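Local atomic coordinates of sulfite dehydrogenase (Paracoccus pantotrophus, PDB entry 2XTS), a protein that oxidises protein-bound sulfur at a molybdenum-pterin centre and, in complex with a cytochrome subunit carrying heme c, probably hands on the electrons. Residues Y246-P251 against N366-N371; M126-A131 against A360-N365; L82-Y87 against F101-L106; M193-A198 against P210-V215. One frame throughout, in Å; residues are numbered along the deposited sequence.

How the contacts relate
Contacts 1 and 2 are neighbours, centres about 9 Å apart, and use consecutive pieces of the dimerisation domain, 366-371 and 360-365; W128 and R362 of contact 2 donate to carbonyl oxygens of contact 1. Contacts 3 and 4, centres about 13 Å apart, both lie in the molybdopterin-binding domain and touch through P210. Contacts 1, 3 and 4 are buried; contact 2 is only partly so and reaches solvent at R364. Contact 1 serves molybdenum and cobalt sites with oxygen atoms and an imidazole, contact 4 is strand pairing with one arginine on the pterin phosphate, contact 3 is mainly aliphatic and aromatic, and contact 2 sets arginine against tryptophan and a turn carbonyl.

Contact 1 of 4, residues Y246-P251 against N366-N371; sequences YTDLMP and NVYHNN. With CO (cobalt (II) ion), chain G; 2MO (molybdenum (IV)oxide), chain F.
This contact joins the molybdenum pocket, lined by Y246, to a cobalt site that includes H369; the loop 366-371, in the Mo-co oxidoreductase dimerisation domain, brings Y368 against Y246. Y246 OH donates to the molybdenum oxide atom OT2 at 2.5 Å. Its backbone N gives a nearly straight bond, 177° at the hydrogen, to Y368 OH 3.2 Å away. Y246 CA sits over one face of the Y368 ring in a CH-pi contact, while V367 CG1 covers the opposite face. The two tyrosine rings meet obliquely, planes 37° apart, with Y246 CD1 3.5 Å from Y368 CE1. At the edge of the Y368 ring, in its plane, T247 O approaches CE2 to 3.4 Å. An alanine in place of Y368 is likely to leave Y246 N without its hydroxyl acceptor and the Y246 ring without the wall that limits its movement beside the molybdenum. D248 acts in the second shell of the cobalt, its OD2 bonded to T259 OG1. The cobalt's protein ligands include H369 NE2, T259 O and E219 OE1. Two waters fill further positions; one donates to Y246 O at 2.8 Å, the other to D248 OD1 at 2.6 Å.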
# COMPACT_ATOMS: atom_id res chain seq x y z
N TYR A 246 -1.65 -24.91 -16.61
CA TYR A 246 -2.06 -25.07 -15.21
C TYR A 246 -2.55 -26.49 -14.95
O TYR A 246 -3.45 -26.75 -14.15
CB TYR A 246 -2.99 -23.94 -14.72
CG TYR A 246 -2.41 -22.62 -15.13
CD1 TYR A 246 -1.32 -22.09 -14.47
CD2 TYR A 246 -2.87 -21.96 -16.25
CE1 TYR A 246 -0.73 -20.88 -14.91
CE2 TYR A 246 -2.30 -20.79 -16.70
CZ TYR A 246 -1.23 -20.26 -16.05
OH TYR A 246 -0.67 -19.13 -16.59
N THR A 247 -1.87 -27.43 -15.61
CA THR A 247 -1.92 -28.85 -15.33
C THR A 247 -0.49 -29.30 -15.15
O THR A 247 0.41 -28.73 -15.76
CB THR A 247 -2.59 -29.65 -16.47
OG1 THR A 247 -1.92 -29.34 -17.70
CG2 THR A 247 -4.06 -29.29 -16.59
N ASP A 248 -0.27 -30.29 -14.31
CA ASP A 248 1.05 -30.52 -13.70
C ASP A 248 1.49 -31.96 -14.02
O ASP A 248 1.00 -32.93 -13.44
CB ASP A 248 0.97 -30.33 -12.18
CG ASP A 248 0.23 -29.08 -11.75
OD1 ASP A 248 0.11 -28.14 -12.56
OD2 ASP A 248 -0.25 -29.08 -10.58
N LEU A 249 2.41 -32.10 -14.98
CA LEU A 249 2.80 -33.39 -15.50
C LEU A 249 3.59 -34.16 -14.46
O LEU A 249 4.51 -33.61 -13.83
CB LEU A 249 3.60 -33.22 -16.79
CG LEU A 249 3.98 -34.47 -17.59
CD1 LEU A 249 2.75 -35.14 -18.15
CD2 LEU A 249 4.94 -34.11 -18.68
N MET A 250 3.22 -35.44 -14.28
CA MET A 250 3.77 -36.33 -13.25
C MET A 250 4.66 -37.40 -13.88
O MET A 250 4.67 -37.55 -15.10
CB MET A 250 2.63 -36.94 -12.46
CG MET A 250 1.79 -35.89 -11.76
SD MET A 250 2.61 -35.14 -10.34
CE MET A 250 2.50 -36.45 -9.11
N PRO A 251 5.41 -38.18 -13.07
CA PRO A 251 6.39 -39.12 -13.62
C PRO A 251 5.84 -40.17 -14.57
O PRO A 251 6.58 -40.61 -15.45
CB PRO A 251 7.02 -39.75 -12.37
CG PRO A 251 6.93 -38.63 -11.35
CD PRO A 251 5.59 -38.01 -11.61
N ASN A 366 6.78 -30.82 -13.54
CA ASN A 366 5.52 -30.29 -13.03
C ASN A 366 5.19 -28.90 -13.53
O ASN A 366 4.01 -28.56 -13.59
CB ASN A 366 5.55 -30.28 -11.49
CG ASN A 366 4.39 -31.02 -10.86
OD1 ASN A 366 3.96 -32.10 -11.31
ND2 ASN A 366 3.91 -30.47 -9.79
N VAL A 367 6.22 -28.09 -13.78
CA VAL A 367 6.12 -26.70 -14.25
C VAL A 367 5.64 -25.72 -13.16
O VAL A 367 6.25 -24.68 -12.96
CB VAL A 367 5.29 -26.53 -15.57
CG1 VAL A 367 5.20 -25.08 -15.98
CG2 VAL A 367 5.87 -27.36 -16.72
N TYR A 368 4.60 -26.11 -12.44
CA TYR A 368 3.89 -25.25 -11.51
C TYR A 368 4.10 -25.76 -10.07
O TYR A 368 4.64 -26.86 -9.85
CB TYR A 368 2.39 -25.29 -11.86
CG TYR A 368 2.10 -24.90 -13.30
CD1 TYR A 368 2.20 -23.57 -13.72
CD2 TYR A 368 1.74 -25.84 -14.24
CE1 TYR A 368 1.93 -23.20 -15.02
CE2 TYR A 368 1.50 -25.47 -15.55
CZ TYR A 368 1.59 -24.16 -15.94
OH TYR A 368 1.26 -23.82 -17.23
N HIS A 369 3.64 -24.98 -9.10
CA HIS A 369 3.55 -25.40 -7.71
C HIS A 369 4.88 -25.82 -7.08
O HIS A 369 4.93 -26.73 -6.27
CB HIS A 369 2.48 -26.48 -7.53
CG HIS A 369 1.11 -26.01 -7.91
ND1 HIS A 369 0.34 -25.20 -7.08
CD2 HIS A 369 0.36 -26.22 -9.02
CE1 HIS A 369 -0.80 -24.91 -7.69
NE2 HIS A 369 -0.82 -25.53 -8.86
N ASN A 370 5.96 -25.11 -7.43
CA ASN A 370 7.23 -25.31 -6.75
C ASN A 370 7.30 -24.51 -5.46
O ASN A 370 7.71 -23.35 -5.45
CB ASN A 370 8.39 -24.94 -7.66
CG ASN A 370 9.72 -25.25 -7.02
OD1 ASN A 370 9.78 -25.75 -5.88
ND2 ASN A 370 10.81 -24.96 -7.74
N ASN A 371 6.95 -25.17 -4.36
CA ASN A 371 7.09 -24.54 -3.05
C ASN A 371 8.29 -25.07 -2.26
O ASN A 371 8.34 -24.91 -1.05
CB ASN A 371 5.81 -24.63 -2.21
CG ASN A 371 5.39 -26.05 -1.89
OD1 ASN A 371 5.48 -26.95 -2.72
ND2 ASN A 371 4.91 -26.24 -0.65
CO CO G . -2.42 -25.62 -10.30
MO 2MO F . 0.04 -17.21 -13.44
OT1 2MO F . -0.77 -18.52 -12.53
OT2 2MO F . 0.91 -17.84 -15.08
O HOH W 1 -4.10 -25.88 -11.62
O HOH W 2 3.02 -29.55 -16.37
O HOH W 3 -1.07 -25.86 -11.91

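Contact 2 of 4, residues M126-A131 against A360-N365; sequences MEWGGA and AIRGRN. With GOL (glycerol), chain J.
The W128 indole and the R362 guanidinium meet with planes 53° apart: R362 NH1 lies at the indole's edge, near its plane, 3.4 Å from W128 CZ2. The R364 guanidinium has W128 O over one face and, at its edge, both G129 O and the glycerol O2. Its NH2 reaches G129 O at 2.9 Å, a weak bond with only 123° at the hydrogen. A bend at chi3 (74°) in the R364 chain turns the group across to this carbonyl, which lies in a type I beta turn from E127 to G130. Glycerol, probably from the crystallisation liquor, bridges the same edge: its O2 accepts from R364 NE at 2.9 Å and also from R364 NH2. The loop 126-131 of the molybdopterin-binding domain thereby packs on the C-terminal end of helix 355-362 and the residues after it, in the dimerisation domain. W128 NE1 donates to Y368 O and R362 NH1 to H369 O. The chemistry thus divides: buried R362 is held by H369 O and by a salt bridge from its NE to E155 of the cytochrome chain, which probably balances its charge, whereas exposed R364 has one weak bond to G129 O and gives NE and NH2 to a glycerol.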
# COMPACT_ATOMS: atom_id res chain seq x y z
N MET A 126 10.89 -22.24 -13.00
CA MET A 126 12.18 -22.36 -13.69
C MET A 126 13.23 -23.05 -12.83
O MET A 126 14.29 -23.40 -13.33
CB MET A 126 12.70 -20.98 -14.18
CG MET A 126 13.28 -20.07 -13.11
SD MET A 126 12.10 -19.37 -11.95
CE MET A 126 11.18 -18.22 -13.01
N GLU A 127 12.96 -23.16 -11.54
CA GLU A 127 13.86 -23.82 -10.56
C GLU A 127 13.53 -25.28 -10.30
O GLU A 127 14.18 -25.91 -9.48
CB GLU A 127 13.86 -23.04 -9.24
CG GLU A 127 14.23 -21.57 -9.36
CD GLU A 127 15.68 -21.37 -9.68
OE1 GLU A 127 16.50 -21.75 -8.81
OE2 GLU A 127 15.99 -20.80 -10.76
N TRP A 128 12.56 -25.84 -11.01
CA TRP A 128 12.21 -27.24 -10.79
C TRP A 128 13.39 -28.17 -11.06
O TRP A 128 13.55 -29.19 -10.39
CB TRP A 128 11.04 -27.68 -11.67
CG TRP A 128 9.70 -27.60 -10.99
CD1 TRP A 128 8.61 -26.89 -11.42
CD2 TRP A 128 9.29 -28.29 -9.81
NE1 TRP A 128 7.54 -27.12 -10.59
CE2 TRP A 128 7.95 -27.96 -9.58
CE3 TRP A 128 9.93 -29.16 -8.92
CZ2 TRP A 128 7.23 -28.47 -8.51
CZ3 TRP A 128 9.21 -29.66 -7.86
CH2 TRP A 128 7.87 -29.32 -7.67
N GLY A 129 14.18 -27.83 -12.06
CA GLY A 129 15.24 -28.71 -12.55
C GLY A 129 16.62 -28.30 -12.12
O GLY A 129 17.61 -28.85 -12.62
N GLY A 130 16.73 -27.34 -11.21
CA GLY A 130 18.03 -26.84 -10.77
C GLY A 130 17.97 -25.40 -10.33
O GLY A 130 16.91 -24.88 -10.02
N ALA A 131 19.13 -24.77 -10.18
CA ALA A 131 19.26 -23.38 -9.79
C ALA A 131 19.58 -22.58 -11.05
O ALA A 131 20.61 -22.82 -11.68
CB ALA A 131 20.36 -23.25 -8.77
N ALA A 360 10.84 -36.17 -5.58
CA ALA A 360 10.71 -37.61 -5.34
C ALA A 360 9.32 -38.09 -5.70
O ALA A 360 9.13 -39.25 -6.08
CB ALA A 360 11.05 -37.94 -3.87
N ILE A 361 8.32 -37.23 -5.53
CA ILE A 361 6.93 -37.55 -5.83
C ILE A 361 6.52 -37.13 -7.24
O ILE A 361 5.83 -37.85 -7.93
CB ILE A 361 5.99 -36.90 -4.79
CG1 ILE A 361 6.31 -37.45 -3.40
CG2 ILE A 361 4.52 -37.14 -5.15
CD1 ILE A 361 5.61 -36.77 -2.29
N ARG A 362 6.94 -35.93 -7.65
CA ARG A 362 6.45 -35.33 -8.89
C ARG A 362 7.37 -35.39 -10.08
O ARG A 362 6.95 -35.06 -11.18
CB ARG A 362 6.19 -33.85 -8.65
CG ARG A 362 5.17 -33.56 -7.58
CD ARG A 362 5.03 -32.09 -7.41
NE ARG A 362 4.24 -31.66 -6.29
CZ ARG A 362 3.95 -30.40 -6.07
NH1 ARG A 362 4.34 -29.46 -6.94
NH2 ARG A 362 3.30 -30.05 -4.97
N GLY A 363 8.62 -35.80 -9.88
CA GLY A 363 9.59 -35.68 -10.93
C GLY A 363 9.91 -34.22 -11.18
O GLY A 363 9.76 -33.37 -10.31
N ARG A 364 10.35 -33.94 -12.40
CA ARG A 364 11.00 -32.69 -12.75
C ARG A 364 10.17 -31.80 -13.67
O ARG A 364 10.56 -30.67 -13.92
CB ARG A 364 12.36 -32.99 -13.40
CG ARG A 364 13.21 -33.88 -12.50
CD ARG A 364 14.60 -34.14 -13.02
NE ARG A 364 15.48 -32.99 -12.90
CZ ARG A 364 16.15 -32.65 -11.80
NH1 ARG A 364 16.03 -33.36 -10.68
NH2 ARG A 364 16.96 -31.60 -11.81
N ASN A 365 9.05 -32.31 -14.20
CA ASN A 365 8.31 -31.63 -15.26
C ASN A 365 6.93 -31.10 -14.83
O ASN A 365 6.06 -30.86 -15.66
CB ASN A 365 8.21 -32.54 -16.49
CG ASN A 365 9.56 -32.76 -17.17
OD1 ASN A 365 10.01 -33.90 -17.36
ND2 ASN A 365 10.18 -31.68 -17.56
C1 GOL J . 17.24 -29.82 -16.73
O1 GOL J . 18.13 -30.67 -17.40
C2 GOL J . 16.30 -30.53 -15.76
O2 GOL J . 16.95 -31.28 -14.74
C3 GOL J . 15.37 -31.45 -16.53
O3 GOL J . 14.41 -31.90 -15.62

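Contact 3 of 4, residues L82-Y87 against F101-L106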
# COMPACT_ATOMS: atom_id res chain seq x y z
N LEU A 82 -9.62 -0.43 -19.93
CA LEU A 82 -11.06 -0.66 -19.84
C LEU A 82 -11.66 0.37 -18.87
O LEU A 82 -11.48 0.29 -17.66
CB LEU A 82 -11.35 -2.08 -19.38
CG LEU A 82 -12.82 -2.51 -19.27
CD1 LEU A 82 -13.56 -2.23 -20.56
CD2 LEU A 82 -12.88 -4.00 -18.88
N SER A 83 -12.33 1.38 -19.42
CA SER A 83 -12.95 2.42 -18.58
C SER A 83 -14.12 1.86 -17.79
O SER A 83 -14.75 0.89 -18.20
CB SER A 83 -13.43 3.61 -19.42
OG SER A 83 -14.58 3.23 -20.15
N LYS A 84 -14.45 2.53 -16.69
CA LYS A 84 -15.62 2.19 -15.92
C LYS A 84 -16.90 2.41 -16.72
O LYS A 84 -17.89 1.74 -16.49
CB LYS A 84 -15.61 2.97 -14.61
CG LYS A 84 -14.57 2.50 -13.61
CD LYS A 84 -14.43 3.43 -12.42
CE LYS A 84 -13.51 2.83 -11.40
NZ LYS A 84 -13.20 3.74 -10.27
N GLN A 85 -16.87 3.34 -17.67
CA GLN A 85 -18.01 3.59 -18.55
C GLN A 85 -18.26 2.43 -19.51
O GLN A 85 -19.41 2.06 -19.78
CB GLN A 85 -17.80 4.85 -19.37
CG GLN A 85 -18.03 6.16 -18.64
CD GLN A 85 -16.86 6.68 -17.85
OE1 GLN A 85 -15.84 5.99 -17.67
NE2 GLN A 85 -17.00 7.91 -17.38
N ASP A 86 -17.19 1.86 -20.05
CA ASP A 86 -17.30 0.76 -21.00
C ASP A 86 -17.47 -0.62 -20.36
O ASP A 86 -17.90 -1.57 -21.01
CB ASP A 86 -16.04 0.74 -21.87
CG ASP A 86 -15.98 1.88 -22.87
OD1 ASP A 86 -17.01 2.57 -23.08
OD2 ASP A 86 -14.88 2.08 -23.43
N TYR A 87 -17.10 -0.73 -19.09
CA TYR A 87 -17.14 -1.99 -18.37
C TYR A 87 -18.55 -2.58 -18.31
O TYR A 87 -19.52 -1.88 -18.04
CB TYR A 87 -16.62 -1.79 -16.94
CG TYR A 87 -16.60 -3.04 -16.12
CD1 TYR A 87 -15.55 -3.93 -16.23
CD2 TYR A 87 -17.64 -3.37 -15.27
CE1 TYR A 87 -15.52 -5.10 -15.53
CE2 TYR A 87 -17.60 -4.55 -14.56
CZ TYR A 87 -16.55 -5.41 -14.70
OH TYR A 87 -16.58 -6.58 -13.97
N PHE A 101 -24.54 -6.02 -15.46
CA PHE A 101 -24.24 -4.96 -14.51
C PHE A 101 -23.28 -3.94 -15.12
O PHE A 101 -22.36 -4.29 -15.87
CB PHE A 101 -23.53 -5.50 -13.25
CG PHE A 101 -24.33 -6.51 -12.48
CD1 PHE A 101 -25.35 -6.10 -11.63
CD2 PHE A 101 -24.07 -7.85 -12.60
CE1 PHE A 101 -26.10 -7.02 -10.93
CE2 PHE A 101 -24.81 -8.77 -11.88
CZ PHE A 101 -25.81 -8.36 -11.04
N THR A 102 -23.51 -2.68 -14.81
CA THR A 102 -22.56 -1.63 -15.06
C THR A 102 -21.65 -1.47 -13.84
O THR A 102 -21.93 -1.99 -12.76
CB THR A 102 -23.26 -0.30 -15.30
OG1 THR A 102 -23.98 0.04 -14.12
CG2 THR A 102 -24.24 -0.41 -16.45
N PHE A 103 -20.57 -0.72 -13.98
CA PHE A 103 -19.73 -0.47 -12.83
C PHE A 103 -20.48 0.32 -11.74
O PHE A 103 -20.35 0.06 -10.55
CB PHE A 103 -18.41 0.21 -13.22
CG PHE A 103 -17.40 0.16 -12.11
CD1 PHE A 103 -16.65 -0.99 -11.90
CD2 PHE A 103 -17.26 1.21 -11.23
CE1 PHE A 103 -15.77 -1.08 -10.87
CE2 PHE A 103 -16.36 1.13 -10.17
CZ PHE A 103 -15.63 -0.01 -10.00
N GLU A 104 -21.31 1.27 -12.16
CA GLU A 104 -22.14 2.04 -11.24
C GLU A 104 -22.98 1.10 -10.36
O GLU A 104 -23.10 1.31 -9.15
CB GLU A 104 -23.01 3.00 -12.02
CG GLU A 104 -23.99 3.76 -11.20
CD GLU A 104 -24.82 4.69 -12.04
OE1 GLU A 104 -24.53 5.91 -12.03
OE2 GLU A 104 -25.77 4.21 -12.69
N ASP A 105 -23.55 0.05 -10.98
CA ASP A 105 -24.34 -0.93 -10.24
C ASP A 105 -23.48 -1.63 -9.17
O ASP A 105 -23.91 -1.87 -8.05
CB ASP A 105 -24.90 -2.05 -11.14
CG ASP A 105 -25.90 -1.57 -12.18
OD1 ASP A 105 -26.64 -0.60 -11.92
OD2 ASP A 105 -25.97 -2.26 -13.23
N LEU A 106 -22.28 -2.03 -9.58
CA LEU A 106 -21.44 -2.81 -8.70
C LEU A 106 -21.01 -2.06 -7.44
O LEU A 106 -20.80 -2.67 -6.39
CB LEU A 106 -20.23 -3.30 -9.48
CG LEU A 106 -20.57 -4.34 -10.56
CD1 LEU A 106 -19.35 -4.64 -11.40
CD2 LEU A 106 -21.15 -5.64 -10.03
O HOH W 4 -20.09 0.32 -16.60
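K84 CG stands beside the backbone N (chi1 -72°) and the chain then runs extended, while F103 CG is anti to its own N (chi1 -166°), a pair of choices that lays the lysine methylenes across one face of the phenylalanine ring. K84 CG sits 4.0 Å from the F103 ring centroid in a CH-pi contact, and further out K84 CE comes to 3.5 Å from F103 CE2. Y87 CD2 approaches the edge of the same ring near its plane. Beyond it, Y87 CE2 touches L106 CD1 at 3.6 Å, one helical turn after F103. The F103 ring also makes an edge-to-face pair with F196. A single water joins the backbones: it donates to K84 O (2.6 Å) and Y87 O (2.7 Å), and accepts from F103 N at 2.9 Å. Inside the molybdopterin-binding domain, the contact packs the loop before strand 89-93 against the short helix 103-106 after strand 99-101. This helix begins with a capping box: D105 N donates to T102 OG1 at 3.2 Å, and T102 N donates to D105 OD2. On the other side, S83 OG accepts from D86 N in an ST motif. The polar ends find partners beyond this apolar layer: Y87 OH donates to V227 O within the domain, and K84 NZ forms a salt bridge with E34 of the second subunit. The lysine therefore works twice, its methylenes as an apolar cover for F103 and its ammonium as a charge in the subunit interface.

Contact 4 of 4, residues M193-A198 against P210-V215; sequences MLAFFA and PARLVV. With MTE (phosphonic acidmono-(2-amino-5,6-dimercapto-4-oxo-3,7,8a,9,10,10a-hexahydro-4H-8-oxa-1,3,9,10-tetraaza-anthracen-7-ylmethyl)ester), chain E.
M193-V214 and A195-R212 are antiparallel hydrogen-bonded pairs with the non-hydrogen-bonded pair L194-L213 between them, though the strand segments 193-198 and 212-214 are strongly twisted, at 120° between their directions. The bond from A195 N to R212 O is the shortest of the four, at 2.8 Å, and R212 N returns one to A195 O. The side chains divide between two faces. On one, A195 CB meets V214 CG2 at 3.6 Å. On the other, L194 CD1 lies between A211 CB, 3.9 Å away, and L213 CD2, 4.0 Å away. A211 CB also approaches the F196 ring at its edge, beside CD1, and a water donates to both F196 O and P210 O where the strands part. At this end F196 and F197 both face V149, a classic beta bulge against strand 143-152. R212 leaves the strand with CG between the backbone N and the carbonyl carbon (chi1 79°), bends at chi3 and turns the edge of its guanidinium to the cofactor. Its NH1 donates to the phosphate oxygen O3P of the molybdopterin at 2.7 Å. The neighbouring NH2 gives an almost straight bond, 175° at the hydrogen, to the ester oxygen O4' 3.1 Å away, and also serves W223 O. A leucine in place of R212 would probably leave O3P and O4' without these two donors and the phosphate's negative charge less well balanced. R212 thus marks the phosphate end of the pterin pocket, whose cofactor is also bonded by K225 and H144, in the molybdopterin-binding domain of the sulfite oxidase family.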
# COMPACT_ATOMS: atom_id res chain seq x y z
N MET A 193 -14.08 -12.97 -4.28
CA MET A 193 -14.53 -11.58 -4.33
C MET A 193 -14.32 -11.02 -5.73
O MET A 193 -13.34 -11.36 -6.41
CB MET A 193 -13.72 -10.76 -3.31
CG MET A 193 -13.88 -9.24 -3.36
SD MET A 193 -12.57 -8.35 -2.53
CE MET A 193 -12.78 -9.02 -0.89
N LEU A 194 -15.23 -10.16 -6.17
CA LEU A 194 -14.99 -9.23 -7.26
C LEU A 194 -14.45 -7.95 -6.63
O LEU A 194 -15.19 -7.19 -6.00
CB LEU A 194 -16.28 -8.98 -8.06
CG LEU A 194 -16.13 -8.10 -9.30
CD1 LEU A 194 -15.34 -8.83 -10.39
CD2 LEU A 194 -17.50 -7.63 -9.79
N ALA A 195 -13.15 -7.73 -6.82
CA ALA A 195 -12.44 -6.63 -6.18
C ALA A 195 -12.35 -5.44 -7.10
O ALA A 195 -12.09 -5.58 -8.28
CB ALA A 195 -11.05 -7.06 -5.79
N PHE A 196 -12.57 -4.25 -6.54
CA PHE A 196 -12.39 -2.99 -7.26
C PHE A 196 -11.28 -2.14 -6.69
O PHE A 196 -10.72 -1.30 -7.42
CB PHE A 196 -13.63 -2.09 -7.23
CG PHE A 196 -14.92 -2.81 -7.25
CD1 PHE A 196 -15.22 -3.68 -8.30
CD2 PHE A 196 -15.85 -2.62 -6.24
CE1 PHE A 196 -16.42 -4.37 -8.32
CE2 PHE A 196 -17.06 -3.31 -6.27
CZ PHE A 196 -17.34 -4.18 -7.31
N PHE A 197 -10.95 -2.34 -5.43
CA PHE A 197 -9.90 -1.55 -4.78
C PHE A 197 -8.80 -2.48 -4.30
O PHE A 197 -9.08 -3.58 -3.85
CB PHE A 197 -10.46 -0.82 -3.56
CG PHE A 197 -11.53 0.15 -3.87
CD1 PHE A 197 -11.26 1.47 -4.20
CD2 PHE A 197 -12.84 -0.26 -3.81
CE1 PHE A 197 -12.31 2.36 -4.46
CE2 PHE A 197 -13.87 0.63 -4.08
CZ PHE A 197 -13.60 1.93 -4.39
N ALA A 198 -7.56 -2.03 -4.42
CA ALA A 198 -6.39 -2.77 -3.96
C ALA A 198 -5.45 -1.76 -3.33
O ALA A 198 -5.04 -0.78 -3.96
CB ALA A 198 -5.73 -3.50 -5.10
N PRO A 210 -11.27 -2.15 -14.23
CA PRO A 210 -11.74 -1.74 -12.92
C PRO A 210 -12.20 -2.86 -11.97
O PRO A 210 -12.66 -2.56 -10.88
CB PRO A 210 -12.90 -0.81 -13.26
CG PRO A 210 -13.51 -1.49 -14.44
CD PRO A 210 -12.35 -2.05 -15.23
N ALA A 211 -12.08 -4.12 -12.37
CA ALA A 211 -12.56 -5.21 -11.55
C ALA A 211 -11.84 -6.51 -11.86
O ALA A 211 -11.68 -6.88 -13.03
CB ALA A 211 -14.09 -5.39 -11.74
N ARG A 212 -11.42 -7.23 -10.82
CA ARG A 212 -10.79 -8.54 -10.94
C ARG A 212 -11.38 -9.50 -9.92
O ARG A 212 -11.93 -9.07 -8.91
CB ARG A 212 -9.26 -8.47 -10.74
CG ARG A 212 -8.83 -8.38 -9.27
CD ARG A 212 -7.33 -8.39 -9.11
NE ARG A 212 -6.74 -9.59 -9.69
CZ ARG A 212 -5.46 -9.70 -10.03
NH1 ARG A 212 -4.58 -8.78 -9.65
NH2 ARG A 212 -5.04 -10.78 -10.67
N LEU A 213 -11.19 -10.80 -10.15
CA LEU A 213 -11.40 -11.75 -9.10
C LEU A 213 -10.21 -11.86 -8.16
O LEU A 213 -9.07 -11.84 -8.60
CB LEU A 213 -11.69 -13.14 -9.67
CG LEU A 213 -12.93 -13.26 -10.55
CD1 LEU A 213 -13.20 -14.71 -10.96
CD2 LEU A 213 -14.16 -12.66 -9.87
N VAL A 214 -10.53 -12.00 -6.89
CA VAL A 214 -9.60 -12.30 -5.81
C VAL A 214 -10.03 -13.66 -5.27
O VAL A 214 -11.21 -13.84 -4.89
CB VAL A 214 -9.60 -11.20 -4.72
CG1 VAL A 214 -8.87 -11.65 -3.48
CG2 VAL A 214 -8.97 -9.96 -5.30
N VAL A 215 -9.11 -14.64 -5.31
CA VAL A 215 -9.42 -16.06 -5.03
C VAL A 215 -8.46 -16.55 -3.94
O VAL A 215 -7.39 -17.11 -4.23
CB VAL A 215 -9.28 -16.91 -6.32
CG1 VAL A 215 -9.85 -18.31 -6.08
CG2 VAL A 215 -9.93 -16.19 -7.53
N1 MTE E . -6.79 -12.36 -16.21
C2 MTE E . -6.93 -12.11 -17.51
N2 MTE E . -8.11 -11.62 -17.95
N3 MTE E . -5.93 -12.30 -18.39
C4 MTE E . -4.71 -12.78 -18.02
O4 MTE E . -3.83 -12.92 -18.89
N5 MTE E . -3.34 -13.69 -16.12
C6 MTE E . -3.56 -14.44 -14.91
C7 MTE E . -4.36 -13.71 -13.84
N8 MTE E . -5.56 -13.16 -14.41
C9 MTE E . -4.49 -13.11 -16.62
C10 MTE E . -5.62 -12.89 -15.72
C1' MTE E . -2.28 -14.97 -14.29
S1' MTE E . -1.47 -16.33 -15.04
C2' MTE E . -1.79 -14.47 -13.13
S2' MTE E . -0.44 -15.17 -12.32
C3' MTE E . -2.47 -13.27 -12.50
O3' MTE E . -3.53 -12.71 -13.28
C4' MTE E . -1.46 -12.15 -12.29
O4' MTE E . -2.10 -11.06 -11.61
P MTE E . -1.33 -9.65 -11.69
O1P MTE E . 0.01 -10.01 -10.99
O2P MTE E . -1.08 -9.27 -13.11
O3P MTE E . -2.15 -8.72 -10.87
O HOH W 5 -11.64 -0.30 -9.69